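Local atomic coordinates of acyl-CoA thioesterase II TesB2 (Mycobacterium marinum, PDB entry 3U0A), a protein that probably hydrolyses fatty acyl-CoA thioesters to free fatty acids and coenzyme A, as a hotdog-fold thioesterase of the C/M/P family. Residues Glu81-Gly86 / Thr91-Ala96. Sequence-based numbering, arbitrary orientation.
Sequences ERTRDG and TRRVNA. With SO4 (sulfate ion), chain D.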
ATOM      1  N   GLU A  81       6.365   9.222 -16.753  1.00 40.14           N
ATOM      2  CA  GLU A  81       7.107  10.368 -16.213  1.00 40.38           C
ATOM      3  C   GLU A  81       8.344   9.849 -15.507  1.00 40.50           C
ATOM      4  O   GLU A  81       8.198   9.000 -14.621  1.00 40.22           O
ATOM      5  CB  GLU A  81       6.254  11.063 -15.174  1.00 40.21           C
ATOM      6  CG  GLU A  81       6.959  12.211 -14.466  1.00 40.51           C
ATOM      7  CD  GLU A  81       6.160  12.694 -13.264  1.00 40.40           C
ATOM      8  OE1 GLU A  81       5.111  13.362 -13.472  1.00 40.44           O
ATOM      9  OE2 GLU A  81       6.553  12.343 -12.109  1.00 40.32           O
ATOM     10  N   ARG A  82       9.545  10.318 -15.878  1.00 40.97           N
ATOM     11  CA  ARG A  82      10.779   9.757 -15.273  1.00 41.22           C
ATOM     12  C   ARG A  82      11.046  10.503 -13.994  1.00 41.28           C
ATOM     13  O   ARG A  82      11.757  11.455 -13.982  1.00 41.74           O
ATOM     14  CB  ARG A  82      11.979   9.811 -16.206  1.00 41.85           C
ATOM     15  CG  ARG A  82      11.689   9.203 -17.549  1.00 41.89           C
ATOM     16  CD  ARG A  82      12.920   8.787 -18.354  1.00 42.56           C
ATOM     17  NE  ARG A  82      12.469   8.027 -19.520  1.00 42.56           N
ATOM     18  CZ  ARG A  82      13.230   7.324 -20.347  1.00 43.10           C
ATOM     19  NH1 ARG A  82      14.539   7.252 -20.173  1.00 43.74           N
ATOM     20  NH2 ARG A  82      12.657   6.680 -21.358  1.00 43.08           N
ATOM     21  N   THR A  83      10.440  10.064 -12.911  1.00 40.86           N
ATOM     22  CA  THR A  83      10.256  10.940 -11.805  1.00 40.88           C
ATOM     23  C   THR A  83      11.603  11.193 -11.127  1.00 41.36           C
ATOM     24  O   THR A  83      11.931  12.325 -10.763  1.00 41.74           O
ATOM     25  CB  THR A  83       9.219  10.361 -10.835  1.00 40.38           C
ATOM     26  OG1 THR A  83       8.003  10.122 -11.543  1.00 40.07           O
ATOM     27  CG2 THR A  83       8.958  11.333  -9.714  1.00 40.49           C
ATOM     28  N   ARG A  84      12.389  10.128 -11.005  1.00 41.43           N
ATOM     29  CA  ARG A  84      13.709  10.181 -10.410  1.00 41.97           C
ATOM     30  C   ARG A  84      14.583   9.056 -10.992  1.00 42.23           C
ATOM     31  O   ARG A  84      14.120   7.908 -11.191  1.00 41.85           O
ATOM     32  CB  ARG A  84      13.576  10.064  -8.895  1.00 41.78           C
ATOM     33  CG  ARG A  84      14.857  10.227  -8.049  1.00 42.38           C
ATOM     34  CD  ARG A  84      15.506   8.879  -7.709  1.00 42.41           C
ATOM     35  NE  ARG A  84      14.536   7.831  -7.311  1.00 41.72           N
ATOM     36  CZ  ARG A  84      14.201   7.541  -6.047  1.00 41.46           C
ATOM     37  NH1 ARG A  84      14.774   8.201  -5.034  1.00 41.83           N
ATOM     38  NH2 ARG A  84      13.299   6.580  -5.781  1.00 40.91           N
ATOM     39  N   ASP A  85      15.818   9.420 -11.297  1.00 42.97           N
ATOM     40  CA  ASP A  85      16.834   8.489 -11.748  1.00 43.47           C
ATOM     41  C   ASP A  85      18.150   8.663 -10.918  1.00 44.21           C
ATOM     42  O   ASP A  85      18.987   9.481 -11.238  1.00 44.94           O
ATOM     43  CB  ASP A  85      17.106   8.697 -13.252  1.00 43.88           C
ATOM     44  CG  ASP A  85      16.009   8.132 -14.124  1.00 43.30           C
ATOM     45  OD1 ASP A  85      16.192   7.037 -14.672  1.00 43.40           O
ATOM     46  OD2 ASP A  85      14.938   8.762 -14.242  1.00 42.80           O
ATOM     47  N   GLY A  86      18.302   7.892  -9.858  1.00 44.06           N
ATOM     48  CA  GLY A  86      19.486   7.975  -9.024  1.00 44.78           C
ATOM     49  C   GLY A  86      20.369   6.769  -9.217  1.00 45.27           C
ATOM     50  O   GLY A  86      20.200   6.006 -10.171  1.00 45.20           O
ATOM     51  N   THR A  91      12.517   5.921 -10.068  1.00 40.79           N
ATOM     52  CA  THR A  91      11.074   5.982  -9.822  1.00 40.23           C
ATOM     53  C   THR A  91      10.362   6.451 -11.066  1.00 40.15           C
ATOM     54  O   THR A  91      10.838   7.363 -11.712  1.00 40.47           O
ATOM     55  CB  THR A  91      10.723   6.957  -8.667  1.00 40.13           C
ATOM     56  OG1 THR A  91      11.523   6.654  -7.507  1.00 40.30           O
ATOM     57  CG2 THR A  91       9.244   6.860  -8.309  1.00 39.66           C
ATOM     58  N   ARG A  92       9.209   5.850 -11.361  1.00 39.78           N
ATOM     59  CA  ARG A  92       8.352   6.255 -12.473  1.00 39.71           C
ATOM     60  C   ARG A  92       6.924   6.558 -12.048  1.00 39.38           C
ATOM     61  O   ARG A  92       6.434   5.939 -11.103  1.00 39.15           O
ATOM     62  CB  ARG A  92       8.330   5.146 -13.513  1.00 39.77           C
ATOM     63  CG  ARG A  92       9.684   4.874 -14.170  1.00 40.25           C
ATOM     64  CD  ARG A  92      10.169   6.071 -14.971  1.00 40.59           C
ATOM     65  NE  ARG A  92      11.415   5.836 -15.699  1.00 41.17           N
ATOM     66  CZ  ARG A  92      12.611   6.306 -15.361  1.00 41.63           C
ATOM     67  NH1 ARG A  92      12.796   7.056 -14.259  1.00 41.57           N
ATOM     68  NH2 ARG A  92      13.646   6.017 -16.121  1.00 42.25           N
ATOM     69  N   ARG A  93       6.268   7.518 -12.720  1.00 39.42           N
ATOM     70  CA  ARG A  93       4.788   7.647 -12.638  1.00 39.24           C
ATOM     71  C   ARG A  93       4.221   7.388 -14.010  1.00 39.29           C
ATOM     72  O   ARG A  93       4.878   7.718 -15.002  1.00 39.50           O
ATOM     73  CB  ARG A  93       4.309   8.997 -12.085  1.00 39.34           C
ATOM     74  CG  ARG A  93       4.621   9.130 -10.615  1.00 39.32           C
ATOM     75  CD  ARG A  93       3.950  10.309  -9.935  1.00 39.49           C
ATOM     76  NE  ARG A  93       4.164  11.618 -10.579  1.00 39.82           N
ATOM     77  CZ  ARG A  93       3.572  12.783 -10.213  1.00 40.10           C
ATOM     78  NH1 ARG A  93       2.694  12.866  -9.182  1.00 40.13           N
ATOM     79  NH2 ARG A  93       3.834  13.881 -10.906  1.00 40.43           N
ATOM     80  N   VAL A  94       3.046   6.764 -14.068  1.00 39.17           N
ATOM     81  CA  VAL A  94       2.375   6.466 -15.323  1.00 39.28           C
ATOM     82  C   VAL A  94       0.893   6.824 -15.230  1.00 39.31           C
ATOM     83  O   VAL A  94       0.235   6.511 -14.210  1.00 39.23           O
ATOM     84  CB  VAL A  94       2.449   4.962 -15.713  1.00 39.28           C
ATOM     85  CG1 VAL A  94       1.712   4.716 -17.032  1.00 39.48           C
ATOM     86  CG2 VAL A  94       3.879   4.474 -15.823  1.00 39.37           C
ATOM     87  N   ASN A  95       0.384   7.468 -16.299  1.00 39.52           N
ATOM     88  CA  ASN A  95      -1.041   7.701 -16.490  1.00 39.69           C
ATOM     89  C   ASN A  95      -1.557   6.932 -17.712  1.00 39.86           C
ATOM     90  O   ASN A  95      -1.091   7.138 -18.803  1.00 39.97           O
ATOM     91  CB  ASN A  95      -1.340   9.188 -16.696  1.00 39.91           C
ATOM     92  CG  ASN A  95      -1.349   9.994 -15.406  1.00 39.91           C
ATOM     93  OD1 ASN A  95      -1.349   9.455 -14.276  1.00 39.75           O
ATOM     94  ND2 ASN A  95      -1.380  11.313 -15.571  1.00 40.16           N
ATOM     95  N   ALA A  96      -2.525   6.046 -17.513  1.00 39.94           N
ATOM     96  CA  ALA A  96      -3.156   5.339 -18.630  1.00 40.22           C
ATOM     97  C   ALA A  96      -4.342   6.188 -19.069  1.00 40.56           C
ATOM     98  O   ALA A  96      -5.182   6.555 -18.235  1.00 40.67           O
ATOM     99  CB  ALA A  96      -3.595   3.940 -18.227  1.00 40.27           C
TER
HETATM  100  S   SO4 D 283      13.734   5.256 -24.955  1.00 46.19           S
HETATM  101  O1  SO4 D 283      14.257   6.469 -24.220  1.00 42.58           O
HETATM  102  O2  SO4 D 283      13.614   4.107 -24.020  1.00 36.50           O
HETATM  103  O3  SO4 D 283      12.371   5.534 -25.506  1.00 47.46           O
HETATM  104  O4  SO4 D 283      14.630   4.958 -26.156  1.00 37.26           O
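The antiparallel beta hairpin of strands 76-85 and 89-98, in the N-terminal hotdog domain, is interrupted by a classic beta bulge, in which two residues of one strand, Thr-83 and Arg-84, are set against the single residue Thr-91 of the other. Thr-91 O takes both bulge amides, from Thr-83 N at 3.0 Å and Arg-84 N at 3.2 Å, and a third N-H, from Arg-92 NH1, arrives above its carbonyl plane. Further toward the start of strand 76-85, Glu-81 and Arg-93 form a hydrogen-bonded antiparallel pair. Their side chains run alongside each other on the face that also bears Thr-91, and the guanidinium grips the carboxylate side-on: Arg-93 NH2 reaches the syn lone pair of Glu-81 OE1 at 2.9 Å, while NE meets OE2 from above the carboxylate plane. The two planes are 52° apart. Glu-81 OE2 is held a second time, on its anti side, by the hydroxyl of Thr-83, which helps fix the carboxylate's rotation. Leu-67 of the second subunit packs on Thr-83 and Thr-91.

On the other face, helix 34-51 lies over the strand, with Ala-49 touching Arg-92 and Val-94. Arg-92 bends at chi2 (-64°), which turns its guanidinium back across the hairpin to meet Asp-85 end-on. NH1 lies 2.7 Å from Asp-85 OD2 and NH2 takes the syn lone pair of OD1, while NH2 also bonds Thr-52 O. Arg-82, whose NE bonds Asn-19 OD1 and whose NH2 bonds a sulfate oxygen, probably from the crystallisation liquor, runs its aliphatic chain over this guanidinium; CB lies over one face, nearer its edge than its centre, 3.5 Å from Arg-92 NH1.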